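Local structure of saframycin Mx1 synthetase B (Legionella pneumophila subsp. pneumophila, 3KXW) at residues L486-A491 / M505-N510; V541-K546 / K568-V573; S480-V485 / N523-L528; P98-L103 / Y530-L535. The protein is a member of the ANL clan of AMP-binding enzymes, with a large AMP-binding part followed by a smaller C-terminal domain. One frame throughout, in Å; residues are numbered along the deposited sequence.

How the contacts relate
The widest loop opens at 98-103, in the AMP-binding part, and closes at 530-535 in the C-terminal domain: contact 4, which joins the two parts. The other three contacts belong to the C-terminal domain. Within that span contact 3 sets 480-485, the turn after helix 469-479, against 523-528 on the long helix 515-533. Contact 1 lies inside contact 3 in turn, pairing 486-491 with 505-510 as a beta hairpin. Contact 2 comes last, in series with the others, and brings 568-573 back to 541-546 on strand 539-544. That strand neighbours 499-508, so contacts 1 and 2 share one sheet, while contacts 3 and 4 share one helix.

Contact 1: residues L486-A491 / M505-N510; sequences LGKCAA and MCEVKN
The carboxylate of Glu507 is approached over one face: Lys488 N donates to OE1 at 2.8 Å from 46° above its plane. The second oxygen, Glu507 OE2, accepts from the backbone N of Met548. Glu507 CG lies anti to its own carbonyl carbon (chi1 -62°), which runs the side chain alongside Lys488, both pointing the same way. Their charged ends are not in contact, Lys488 NZ and Glu507 OE1 being 5.8 Å apart. Two residues, Gly487 and Lys488, lie opposite the single Glu507, whose O takes Gly487 N at 2.9 Å and whose N reaches Lys488 O at 2.8 Å. The register of the antiparallel hairpin thus shifts by one between Leu486 and Cys489: a beta bulge. Beyond it the pairing is regular, with Ala490 and Met505, a selenomethionine, exchanging two backbone bonds. Cys489 and Cys506 share a sheet face, Cys489 CB lying 4.1 Å from Cys506 SG, and helix 469-479 packs against Cys489. Ala490 and Met505 turn to the other face, against helix 554-567. With a backbone N-H on each oxygen, the buried carboxylate can probably stay ionised, and it binds the bulge to the loop at Met548.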
loop_
_atom_site.group_PDB
_atom_site.type_symbol
_atom_site.label_atom_id
_atom_site.label_comp_id
_atom_site.label_asym_id
_atom_site.label_seq_id
_atom_site.Cartn_x
_atom_site.Cartn_y
_atom_site.Cartn_z
ATOM N N LEU A 486 -16.425 -24.970 6.539
ATOM C CA LEU A 486 -15.211 -25.267 7.297
ATOM C C LEU A 486 -15.496 -25.789 8.690
ATOM O O LEU A 486 -16.619 -25.678 9.204
ATOM C CB LEU A 486 -14.368 -23.999 7.473
ATOM C CG LEU A 486 -14.026 -23.186 6.233
ATOM C CD1 LEU A 486 -13.229 -21.913 6.641
ATOM C CD2 LEU A 486 -13.279 -24.049 5.249
ATOM N N GLY A 487 -14.446 -26.320 9.312
ATOM C CA GLY A 487 -14.457 -26.608 10.732
ATOM C C GLY A 487 -13.670 -25.503 11.410
ATOM O O GLY A 487 -13.972 -24.310 11.236
ATOM N N LYS A 488 -12.648 -25.905 12.157
ATOM C CA LYS A 488 -11.739 -24.966 12.803
ATOM C C LYS A 488 -10.642 -24.439 11.870
ATOM O O LYS A 488 -10.366 -25.011 10.813
ATOM C CB LYS A 488 -11.126 -25.600 14.059
ATOM C CG LYS A 488 -12.144 -25.842 15.179
ATOM C CD LYS A 488 -12.846 -24.551 15.534
ATOM C CE LYS A 488 -13.575 -24.676 16.847
ATOM N NZ LYS A 488 -14.444 -25.889 16.837
ATOM N N CYS A 489 -10.012 -23.342 12.268
ATOM C CA CYS A 489 -8.962 -22.760 11.447
ATOM C C CYS A 489 -7.835 -22.187 12.314
ATOM O O CYS A 489 -7.994 -21.974 13.516
ATOM C CB CYS A 489 -9.530 -21.656 10.543
ATOM S SG CYS A 489 -9.939 -20.091 11.397
ATOM N N ALA A 490 -6.709 -21.920 11.682
ATOM C CA ALA A 490 -5.576 -21.348 12.376
ATOM C C ALA A 490 -4.779 -20.544 11.359
ATOM O O ALA A 490 -4.731 -20.906 10.193
ATOM C CB ALA A 490 -4.722 -22.440 12.990
ATOM N N ALA A 491 -4.207 -19.429 11.804
ATOM C CA ALA A 491 -3.373 -18.588 10.947
ATOM C C ALA A 491 -2.064 -18.319 11.666
ATOM O O ALA A 491 -2.052 -18.118 12.862
ATOM C CB ALA A 491 -4.076 -17.278 10.652
HETATM N N MSE A 505 -4.565 -22.358 7.811
HETATM C CA MSE A 505 -4.976 -23.764 7.707
HETATM C C MSE A 505 -6.432 -23.905 8.141
HETATM O O MSE A 505 -6.813 -23.384 9.186
HETATM C CB MSE A 505 -4.094 -24.652 8.592
HETATM C CG MSE A 505 -4.335 -26.140 8.414
HETATM SE SE MSE A 505 -3.048 -27.170 9.507
HETATM C CE MSE A 505 -1.420 -26.764 8.477
ATOM N N CYS A 506 -7.238 -24.625 7.357
ATOM C CA CYS A 506 -8.664 -24.767 7.657
ATOM C C CYS A 506 -9.075 -26.213 7.585
ATOM O O CYS A 506 -8.712 -26.902 6.644
ATOM C CB CYS A 506 -9.523 -24.017 6.618
ATOM S SG CYS A 506 -9.178 -22.280 6.489
ATOM N N GLU A 507 -9.840 -26.679 8.567
ATOM C CA GLU A 507 -10.554 -27.946 8.408
ATOM C C GLU A 507 -11.692 -27.697 7.416
ATOM O O GLU A 507 -12.284 -26.613 7.418
ATOM C CB GLU A 507 -11.159 -28.379 9.732
ATOM C CG GLU A 507 -10.153 -28.627 10.835
ATOM C CD GLU A 507 -10.846 -29.037 12.145
ATOM O OE1 GLU A 507 -12.029 -28.677 12.337
ATOM O OE2 GLU A 507 -10.196 -29.718 12.961
ATOM N N VAL A 508 -11.986 -28.667 6.558
ATOM C CA VAL A 508 -13.134 -28.551 5.680
ATOM C C VAL A 508 -14.123 -29.638 6.055
ATOM O O VAL A 508 -13.725 -30.773 6.335
ATOM C CB VAL A 508 -12.754 -28.657 4.169
ATOM C CG1 VAL A 508 -11.868 -27.467 3.762
ATOM C CG2 VAL A 508 -12.033 -29.936 3.896
ATOM N N LYS A 509 -15.408 -29.288 6.094
ATOM C CA LYS A 509 -16.424 -30.284 6.411
ATOM C C LYS A 509 -16.371 -31.451 5.438
ATOM O O LYS A 509 -16.479 -32.595 5.846
ATOM C CB LYS A 509 -17.837 -29.681 6.394
ATOM C CG LYS A 509 -18.094 -28.622 7.469
ATOM C CD LYS A 509 -19.493 -28.023 7.341
ATOM C CE LYS A 509 -19.740 -26.995 8.417
ATOM N NZ LYS A 509 -21.135 -26.482 8.310
ATOM N N ASN A 510 -16.259 -31.140 4.151
ATOM C CA ASN A 510 -16.279 -32.136 3.085
ATOM C C ASN A 510 -14.890 -32.353 2.493
ATOM O O ASN A 510 -14.399 -31.552 1.676
ATOM C CB ASN A 510 -17.303 -31.759 1.983
ATOM C CG ASN A 510 -17.514 -32.891 0.968
ATOM O OD1 ASN A 510 -16.621 -33.699 0.751
ATOM N ND2 ASN A 510 -18.701 -32.945 0.346
#

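Contact 2: residues V541-K546 / K568-V573; sequences VLIPLK and KTLPIV
Val573 N donates to Leu542 O over 2.8 Å, tilted 31° from the carbonyl plane; this is the one hydrogen bond between 541-546 and 568-573. The rest is apolar, made where an irregular run crosses strand 539-544 nearly at right angles before entering an edge strand, 574-577, of the same sheet. Val573 stands over the backbone it is bonded to: with CG2 anti to its own carbonyl carbon and beside its N, that methyl lies 3.7 Å from Ile543 C, and the Val573 and Pro544 side chains pass each other pointing in opposite directions. Pro544 CD, in turn, meets Pro571 CB at 4.0 Å, the two rings running obliquely to one another. At the other end of the crossing, Val541 CG1 abuts Ile572 CD1 at 3.9 Å, the two side chains set about perpendicular. Ile543 CG2 lies between these ends and faces two groups, Leu570 CD2 and Pro571 O. Leu570 also reaches Met505 on the neighbouring strand and His564 on helix 554-567. Pro571 O has hydrocarbon about it, with Ile543 CG2 at 3.3 Å and Pro544 CD at 3.5 Å, and it has no hydrogen-bonding partner in the model. The crossing therefore probably pays a desolvation cost at that carbonyl, set against the buried hydrocarbon and the bond that brings the chain into line with Leu542.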
loop_
_atom_site.group_PDB
_atom_site.type_symbol
_atom_site.label_atom_id
_atom_site.label_comp_id
_atom_site.label_asym_id
_atom_site.label_seq_id
_atom_site.Cartn_x
_atom_site.Cartn_y
_atom_site.Cartn_z
ATOM N N VAL A 541 -3.710 -24.251 3.679
ATOM C CA VAL A 541 -3.745 -25.709 3.787
ATOM C C VAL A 541 -5.116 -26.174 4.268
ATOM O O VAL A 541 -5.634 -25.655 5.259
ATOM C CB VAL A 541 -2.680 -26.245 4.792
ATOM C CG1 VAL A 541 -2.627 -27.752 4.725
ATOM C CG2 VAL A 541 -1.300 -25.668 4.479
ATOM N N LEU A 542 -5.677 -27.165 3.577
ATOM C CA LEU A 542 -6.989 -27.703 3.904
ATOM C C LEU A 542 -6.765 -29.094 4.487
ATOM O O LEU A 542 -5.972 -29.860 3.955
ATOM C CB LEU A 542 -7.885 -27.788 2.645
ATOM C CG LEU A 542 -8.158 -26.476 1.879
ATOM C CD1 LEU A 542 -9.152 -26.667 0.714
ATOM C CD2 LEU A 542 -8.641 -25.330 2.797
ATOM N N ILE A 543 -7.453 -29.396 5.580
ATOM C CA ILE A 543 -7.375 -30.700 6.221
ATOM C C ILE A 543 -8.789 -31.151 6.610
ATOM O O ILE A 543 -9.707 -30.341 6.624
ATOM C CB ILE A 543 -6.470 -30.632 7.462
ATOM C CG1 ILE A 543 -7.078 -29.715 8.528
ATOM C CG2 ILE A 543 -5.053 -30.159 7.061
ATOM C CD1 ILE A 543 -6.384 -29.845 9.861
ATOM N N PRO A 544 -8.962 -32.445 6.937
ATOM C CA PRO A 544 -10.292 -32.969 7.279
ATOM C C PRO A 544 -10.834 -32.433 8.600
ATOM O O PRO A 544 -10.086 -31.974 9.461
ATOM C CB PRO A 544 -10.057 -34.494 7.399
ATOM C CG PRO A 544 -8.784 -34.759 6.663
ATOM C CD PRO A 544 -7.950 -33.518 6.917
ATOM N N LEU A 545 -12.153 -32.498 8.742
ATOM C CA LEU A 545 -12.829 -32.168 9.987
ATOM C C LEU A 545 -12.239 -32.924 11.166
ATOM O O LEU A 545 -11.808 -34.065 11.029
ATOM C CB LEU A 545 -14.314 -32.518 9.893
ATOM C CG LEU A 545 -15.335 -31.438 9.580
ATOM C CD1 LEU A 545 -16.717 -31.910 10.066
ATOM C CD2 LEU A 545 -14.972 -30.093 10.223
ATOM N N LYS A 546 -12.227 -32.260 12.322
ATOM C CA LYS A 546 -11.735 -32.850 13.574
ATOM C C LYS A 546 -10.238 -33.195 13.541
ATOM O O LYS A 546 -9.730 -33.888 14.421
ATOM C CB LYS A 546 -12.590 -34.078 13.958
ATOM C CG LYS A 546 -12.291 -34.674 15.342
ATOM C CD LYS A 546 -12.741 -33.760 16.501
ATOM C CE LYS A 546 -12.781 -34.524 17.840
ATOM N NZ LYS A 546 -13.316 -33.710 18.993
ATOM N N LYS A 568 5.149 -32.656 8.743
ATOM C CA LYS A 568 4.653 -33.315 7.533
ATOM C C LYS A 568 3.912 -34.595 7.916
ATOM O O LYS A 568 3.915 -35.583 7.168
ATOM C CB LYS A 568 5.783 -33.599 6.536
ATOM N N THR A 569 3.266 -34.556 9.080
ATOM C CA THR A 569 2.517 -35.689 9.606
ATOM C C THR A 569 1.018 -35.656 9.272
ATOM O O THR A 569 0.425 -36.679 8.923
ATOM C CB THR A 569 2.643 -35.763 11.143
ATOM O OG1 THR A 569 1.547 -36.521 11.674
ATOM C CG2 THR A 569 2.582 -34.380 11.729
ATOM N N LEU A 570 0.401 -34.487 9.380
ATOM C CA LEU A 570 -1.054 -34.434 9.302
ATOM C C LEU A 570 -1.677 -34.732 7.933
ATOM O O LEU A 570 -1.052 -34.551 6.877
ATOM C CB LEU A 570 -1.613 -33.150 9.926
ATOM C CG LEU A 570 -1.154 -31.757 9.531
ATOM C CD1 LEU A 570 -1.040 -31.623 8.033
ATOM C CD2 LEU A 570 -2.177 -30.794 10.083
ATOM N N PRO A 571 -2.922 -35.218 7.952
ATOM C CA PRO A 571 -3.587 -35.540 6.691
ATOM C C PRO A 571 -3.872 -34.231 5.978
ATOM O O PRO A 571 -4.443 -33.336 6.598
ATOM C CB PRO A 571 -4.910 -36.184 7.135
ATOM C CG PRO A 571 -4.815 -36.373 8.622
ATOM C CD PRO A 571 -3.816 -35.380 9.111
ATOM N N ILE A 572 -3.482 -34.109 4.718
ATOM C CA ILE A 572 -3.726 -32.881 3.979
ATOM C C ILE A 572 -4.672 -33.125 2.812
ATOM O O ILE A 572 -4.454 -34.028 2.010
ATOM C CB ILE A 572 -2.405 -32.257 3.460
ATOM C CG1 ILE A 572 -1.594 -31.676 4.622
ATOM C CG2 ILE A 572 -2.687 -31.180 2.436
ATOM C CD1 ILE A 572 -0.369 -30.878 4.176
ATOM N N VAL A 573 -5.725 -32.318 2.728
ATOM C CA VAL A 573 -6.681 -32.407 1.634
ATOM C C VAL A 573 -6.138 -31.682 0.410
ATOM O O VAL A 573 -6.182 -32.198 -0.707
ATOM C CB VAL A 573 -8.030 -31.787 2.019
ATOM C CG1 VAL A 573 -8.954 -31.678 0.795
ATOM C CG2 VAL A 573 -8.679 -32.582 3.159
#

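Contact 3: residues S480-V485 / N523-L528; sequences SPLHHV and NEIFEL
Leu482 and Ser480 pack against Glu524, Ile525 and Leu528 in a small, apolar contact of a 3-10 turn with a helix, without a hydrogen bond across it. The turn, a 3-10 segment at 481-485, joins helix 469-479 to strand 486-496, and the helix it meets is 515-533. Leu482 carries most of the contact. Its CD2 methyl comes to 3.7 Å from Glu524 CB and 3.9 Å from Ile525 CG1, so it sits where these residues meet on the helix surface, with Leu528 CD2 a little farther away. The Leu482 side chain crosses that of Glu524 obliquely and touches the aliphatic base, while the Glu524 chain runs on, extended beyond CG. Both segments belong to the C-terminal domain of the ANL fold, in the part related to the Disco-interacting protein 2 AMP domain, where helix 515-533 forms a beta-alpha-beta crossover between the parallel neighbours 499-508 and 539-544. Leu528 reaches the start of the turn: its CG is anti to the backbone N (chi1 179°), and CD2 arrives 3.7 Å from Ser480 OG. That hydroxyl is hydrogen-bonded to Leu477 O in the preceding helix, and its link to Leu482 N is weak. The turn is braced from within by Ser480 O, which accepts His483 N and His483 ND1 from opposite faces of its carbonyl plane. The second of these bonds, 2.7 Å from His483 ND1 to Ser480 O, lies in the imidazole plane. On the side of the 3-10 segment nearer the hairpin, Val485 is backbone-bonded to Lys509, whose NZ reaches His484 O.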
loop_
_atom_site.group_PDB
_atom_site.type_symbol
_atom_site.label_atom_id
_atom_site.label_comp_id
_atom_site.label_asym_id
_atom_site.label_seq_id
_atom_site.Cartn_x
_atom_site.Cartn_y
_atom_site.Cartn_z
ATOM N N SER A 480 -17.118 -15.068 8.751
ATOM C CA SER A 480 -17.510 -14.848 7.366
ATOM C C SER A 480 -18.359 -16.029 6.945
ATOM O O SER A 480 -18.379 -17.050 7.631
ATOM C CB SER A 480 -16.282 -14.791 6.474
ATOM O OG SER A 480 -15.738 -16.086 6.346
ATOM N N PRO A 481 -19.062 -15.892 5.815
ATOM C CA PRO A 481 -19.920 -16.971 5.297
ATOM C C PRO A 481 -19.102 -18.209 4.940
ATOM O O PRO A 481 -19.648 -19.310 4.819
ATOM C CB PRO A 481 -20.535 -16.363 4.027
ATOM C CG PRO A 481 -20.497 -14.876 4.283
ATOM C CD PRO A 481 -19.240 -14.629 5.078
ATOM N N LEU A 482 -17.797 -18.034 4.782
ATOM C CA LEU A 482 -16.934 -19.171 4.489
ATOM C C LEU A 482 -17.007 -20.226 5.589
ATOM O O LEU A 482 -16.799 -21.392 5.329
ATOM C CB LEU A 482 -15.481 -18.719 4.321
ATOM C CG LEU A 482 -15.093 -18.042 3.004
ATOM C CD1 LEU A 482 -16.064 -16.940 2.614
ATOM C CD2 LEU A 482 -13.661 -17.521 3.078
ATOM N N HIS A 483 -17.281 -19.829 6.823
ATOM C CA HIS A 483 -17.249 -20.809 7.906
ATOM C C HIS A 483 -18.244 -21.948 7.684
ATOM O O HIS A 483 -18.085 -23.032 8.253
ATOM C CB HIS A 483 -17.451 -20.151 9.277
ATOM C CG HIS A 483 -18.890 -19.970 9.648
ATOM N ND1 HIS A 483 -19.633 -18.881 9.246
ATOM C CD2 HIS A 483 -19.728 -20.750 10.376
ATOM C CE1 HIS A 483 -20.864 -18.993 9.712
ATOM N NE2 HIS A 483 -20.951 -20.122 10.392
ATOM N N HIS A 484 -19.261 -21.715 6.852
ATOM C CA HIS A 484 -20.247 -22.761 6.582
ATOM C C HIS A 484 -19.712 -24.034 5.891
ATOM O O HIS A 484 -20.376 -25.062 5.915
ATOM C CB HIS A 484 -21.447 -22.190 5.814
ATOM C CG HIS A 484 -22.301 -21.270 6.633
ATOM N ND1 HIS A 484 -23.073 -21.713 7.685
ATOM C CD2 HIS A 484 -22.519 -19.938 6.542
ATOM C CE1 HIS A 484 -23.722 -20.689 8.215
ATOM N NE2 HIS A 484 -23.401 -19.600 7.543
ATOM N N VAL A 485 -18.521 -23.972 5.290
ATOM C CA VAL A 485 -17.946 -25.148 4.645
ATOM C C VAL A 485 -16.704 -25.613 5.409
ATOM O O VAL A 485 -16.024 -26.537 4.986
ATOM C CB VAL A 485 -17.585 -24.905 3.144
ATOM C CG1 VAL A 485 -18.782 -24.365 2.379
ATOM C CG2 VAL A 485 -16.367 -23.940 2.998
ATOM N N ASN A 523 -9.431 -18.633 -3.138
ATOM C CA ASN A 523 -9.617 -17.239 -3.536
ATOM C C ASN A 523 -10.441 -16.421 -2.541
ATOM O O ASN A 523 -10.131 -15.260 -2.278
ATOM C CB ASN A 523 -10.196 -17.159 -4.954
ATOM C CG ASN A 523 -9.283 -17.798 -5.982
ATOM O OD1 ASN A 523 -8.069 -17.812 -5.810
ATOM N ND2 ASN A 523 -9.861 -18.342 -7.053
ATOM N N GLU A 524 -11.479 -17.035 -1.973
ATOM C CA GLU A 524 -12.324 -16.357 -0.992
ATOM C C GLU A 524 -11.539 -16.072 0.264
ATOM O O GLU A 524 -11.694 -15.019 0.889
ATOM C CB GLU A 524 -13.553 -17.214 -0.648
ATOM C CG GLU A 524 -14.598 -17.188 -1.741
ATOM C CD GLU A 524 -15.621 -18.309 -1.632
ATOM O OE1 GLU A 524 -15.394 -19.272 -0.862
ATOM O OE2 GLU A 524 -16.647 -18.238 -2.344
ATOM N N ILE A 525 -10.695 -17.021 0.650
ATOM C CA ILE A 525 -9.878 -16.809 1.819
ATOM C C ILE A 525 -8.905 -15.653 1.565
ATOM O O ILE A 525 -8.798 -14.736 2.371
ATOM C CB ILE A 525 -9.129 -18.074 2.206
ATOM C CG1 ILE A 525 -10.135 -19.105 2.734
ATOM C CG2 ILE A 525 -8.099 -17.739 3.270
ATOM C CD1 ILE A 525 -9.558 -20.548 2.859
ATOM N N PHE A 526 -8.222 -15.684 0.428
ATOM C CA PHE A 526 -7.286 -14.609 0.121
ATOM C C PHE A 526 -7.973 -13.244 0.158
ATOM O O PHE A 526 -7.486 -12.299 0.804
ATOM C CB PHE A 526 -6.560 -14.837 -1.217
ATOM C CG PHE A 526 -5.430 -13.869 -1.437
ATOM C CD1 PHE A 526 -4.134 -14.189 -1.063
ATOM C CD2 PHE A 526 -5.681 -12.621 -1.968
ATOM C CE1 PHE A 526 -3.089 -13.274 -1.262
ATOM C CE2 PHE A 526 -4.659 -11.698 -2.153
ATOM C CZ PHE A 526 -3.359 -12.033 -1.792
ATOM N N GLU A 527 -9.117 -13.140 -0.503
ATOM C CA GLU A 527 -9.874 -11.877 -0.515
ATOM C C GLU A 527 -10.327 -11.407 0.876
ATOM O O GLU A 527 -10.218 -10.230 1.229
ATOM C CB GLU A 527 -11.063 -11.995 -1.465
ATOM C CG GLU A 527 -11.965 -10.766 -1.484
ATOM C CD GLU A 527 -13.251 -11.008 -2.279
ATOM O OE1 GLU A 527 -13.167 -11.481 -3.443
ATOM O OE2 GLU A 527 -14.339 -10.756 -1.728
ATOM N N LEU A 528 -10.808 -12.340 1.686
ATOM C CA LEU A 528 -11.246 -12.002 3.034
ATOM C C LEU A 528 -10.159 -11.382 3.882
ATOM O O LEU A 528 -10.382 -10.365 4.537
ATOM C CB LEU A 528 -11.798 -13.244 3.747
ATOM C CG LEU A 528 -12.272 -13.010 5.178
ATOM C CD1 LEU A 528 -13.532 -12.141 5.187
ATOM C CD2 LEU A 528 -12.550 -14.337 5.867
#

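Contact 4: residues P98-L103 / Y530-L535; sequences PAQEKL and YENHQL
Leu103 presses its branched end onto the C-terminal end of helix 515-533 and the residue that follows it, with CD1 3.7 Å from Glu531 O and CD2 3.8 Å from Gln534 NE2. Beside it, Gln100 CG lies 3.7 Å from Asn532 OD1; the two side chains cross obliquely, their amide planes 26° apart. Lys102 CB approaches the His533 ring obliquely, 4.1 Å from CE1. No direct hydrogen bond passes between 98-103 and 530-535, but one water bridges the backbones, accepting from Leu103 N at 3.0 Å and donating to Asn532 O at 3.1 Å. Leu103 N belongs to the first turn of helix 101-114, three residues after the N-cap residue Gln100, where backbone N-H groups have no carbonyl of an earlier helical turn to bond, and the water supplies an acceptor.

A second shell fixes these groups. Ser476 OG is hydrogen-bonded to both Asn532 ND2 and His533 NE2, which ties both side chains to helix 469-479. The Lys102 chain, bent at chi2 and chi4, leads its end away from 530-535, and NZ forms a salt bridge with Asp105. Gln534 OE1 accepts from Lys106, which adds a polar tie between the two parts of the protein. The side chain of Gln534 is about 9 Å from the bound 5'-O-[(S)-(dodecanoyloxy)(hydroxy)phosphoryl]adenosine, so this domain interface lies near the ligand pocket. Around it, Tyr96 touches both Leu103 and Gln534, helix 469-479 meets Lys102 and His533 through Asp472, and helix 242-247 lies against Tyr530 and Glu531.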
loop_
_atom_site.group_PDB
_atom_site.type_symbol
_atom_site.label_atom_id
_atom_site.label_comp_id
_atom_site.label_asym_id
_atom_site.label_seq_id
_atom_site.Cartn_x
_atom_site.Cartn_y
_atom_site.Cartn_z
ATOM N N PRO A 98 -15.447 1.013 7.747
ATOM C CA PRO A 98 -15.327 0.045 8.853
ATOM C C PRO A 98 -16.346 -1.083 8.709
ATOM O O PRO A 98 -17.249 -1.228 9.539
ATOM C CB PRO A 98 -15.615 0.896 10.096
ATOM C CG PRO A 98 -16.507 2.011 9.604
ATOM C CD PRO A 98 -16.167 2.240 8.138
ATOM N N ALA A 99 -16.186 -1.869 7.651
ATOM C CA ALA A 99 -17.196 -2.849 7.254
ATOM C C ALA A 99 -17.237 -4.073 8.160
ATOM O O ALA A 99 -18.249 -4.768 8.233
ATOM C CB ALA A 99 -16.988 -3.266 5.807
ATOM N N GLN A 100 -16.139 -4.340 8.853
ATOM C CA GLN A 100 -16.087 -5.496 9.740
ATOM C C GLN A 100 -15.403 -5.142 11.052
ATOM O O GLN A 100 -14.936 -4.013 11.258
ATOM C CB GLN A 100 -15.397 -6.702 9.066
ATOM C CG GLN A 100 -16.052 -7.213 7.760
ATOM C CD GLN A 100 -17.377 -7.925 7.980
ATOM O OE1 GLN A 100 -17.679 -8.374 9.082
ATOM N NE2 GLN A 100 -18.180 -8.027 6.927
ATOM N N GLU A 101 -15.354 -6.117 11.951
ATOM C CA GLU A 101 -14.980 -5.833 13.328
ATOM C C GLU A 101 -13.647 -5.101 13.469
ATOM O O GLU A 101 -13.566 -4.045 14.120
ATOM C CB GLU A 101 -14.969 -7.134 14.143
ATOM C CG GLU A 101 -16.346 -7.520 14.672
ATOM C CD GLU A 101 -17.197 -8.285 13.663
ATOM O OE1 GLU A 101 -16.776 -8.420 12.472
ATOM O OE2 GLU A 101 -18.301 -8.744 14.079
ATOM N N LYS A 102 -12.605 -5.672 12.869
ATOM C CA LYS A 102 -11.258 -5.125 13.002
ATOM C C LYS A 102 -11.137 -3.775 12.291
ATOM O O LYS A 102 -10.492 -2.856 12.802
ATOM C CB LYS A 102 -10.196 -6.117 12.495
ATOM C CG LYS A 102 -8.754 -5.742 12.856
ATOM C CD LYS A 102 -8.581 -5.609 14.369
ATOM C CE LYS A 102 -7.448 -4.643 14.722
ATOM N NZ LYS A 102 -7.829 -3.204 14.458
ATOM N N LEU A 103 -11.746 -3.644 11.116
ATOM C CA LEU A 103 -11.733 -2.344 10.429
ATOM C C LEU A 103 -12.409 -1.259 11.271
ATOM O O LEU A 103 -12.083 -0.073 11.157
ATOM C CB LEU A 103 -12.419 -2.419 9.059
ATOM C CG LEU A 103 -11.683 -3.172 7.950
ATOM C CD1 LEU A 103 -12.686 -3.576 6.868
ATOM C CD2 LEU A 103 -10.531 -2.373 7.350
ATOM N N TYR A 530 -7.284 -10.062 2.889
ATOM C CA TYR A 530 -6.849 -8.807 2.278
ATOM C C TYR A 530 -7.759 -7.638 2.670
ATOM O O TYR A 530 -7.273 -6.563 3.054
ATOM C CB TYR A 530 -6.793 -8.938 0.768
ATOM C CG TYR A 530 -6.273 -7.688 0.099
ATOM C CD1 TYR A 530 -4.921 -7.523 -0.167
ATOM C CD2 TYR A 530 -7.149 -6.656 -0.243
ATOM C CE1 TYR A 530 -4.451 -6.359 -0.783
ATOM C CE2 TYR A 530 -6.691 -5.499 -0.860
ATOM C CZ TYR A 530 -5.349 -5.354 -1.129
ATOM O OH TYR A 530 -4.923 -4.186 -1.749
ATOM N N GLU A 531 -9.065 -7.861 2.590
ATOM C CA GLU A 531 -10.068 -6.840 2.919
ATOM C C GLU A 531 -10.161 -6.494 4.403
ATOM O O GLU A 531 -10.231 -5.321 4.762
ATOM C CB GLU A 531 -11.430 -7.263 2.371
ATOM C CG GLU A 531 -11.378 -7.458 0.867
ATOM C CD GLU A 531 -12.062 -6.360 0.055
ATOM O OE1 GLU A 531 -13.308 -6.445 -0.088
ATOM O OE2 GLU A 531 -11.366 -5.452 -0.498
ATOM N N ASN A 532 -10.143 -7.517 5.259
ATOM C CA ASN A 532 -10.286 -7.318 6.695
ATOM C C ASN A 532 -9.009 -6.891 7.404
ATOM O O ASN A 532 -9.075 -6.255 8.454
ATOM C CB ASN A 532 -10.835 -8.591 7.362
ATOM C CG ASN A 532 -12.312 -8.844 7.039
ATOM O OD1 ASN A 532 -12.882 -8.246 6.121
ATOM N ND2 ASN A 532 -12.934 -9.745 7.800
ATOM N N HIS A 533 -7.850 -7.239 6.848
ATOM C CA HIS A 533 -6.585 -7.055 7.572
ATOM C C HIS A 533 -5.456 -6.397 6.788
ATOM O O HIS A 533 -4.373 -6.136 7.329
ATOM C CB HIS A 533 -6.122 -8.398 8.140
ATOM C CG HIS A 533 -7.153 -9.037 9.004
ATOM N ND1 HIS A 533 -7.386 -8.631 10.300
ATOM C CD2 HIS A 533 -8.068 -9.997 8.736
ATOM C CE1 HIS A 533 -8.374 -9.353 10.811
ATOM N NE2 HIS A 533 -8.807 -10.187 9.880
ATOM N N GLN A 534 -5.715 -6.123 5.522
ATOM C CA GLN A 534 -4.679 -5.574 4.644
ATOM C C GLN A 534 -3.437 -6.452 4.672
ATOM O O GLN A 534 -2.314 -5.943 4.702
ATOM C CB GLN A 534 -4.337 -4.122 5.039
ATOM C CG GLN A 534 -5.455 -3.115 4.754
ATOM C CD GLN A 534 -6.671 -3.331 5.632
ATOM O OE1 GLN A 534 -6.591 -3.259 6.865
ATOM N NE2 GLN A 534 -7.811 -3.597 5.005
ATOM N N LEU A 535 -3.637 -7.774 4.669
ATOM C CA LEU A 535 -2.527 -8.708 4.613
ATOM C C LEU A 535 -2.740 -9.684 3.458
ATOM O O LEU A 535 -3.873 -9.895 3.033
ATOM C CB LEU A 535 -2.409 -9.504 5.922
ATOM C CG LEU A 535 -2.057 -8.697 7.185
ATOM C CD1 LEU A 535 -2.331 -9.530 8.415
ATOM C CD2 LEU A 535 -0.593 -8.250 7.144
HETATM O O HOH W 1 -11.910 -6.265 9.623
#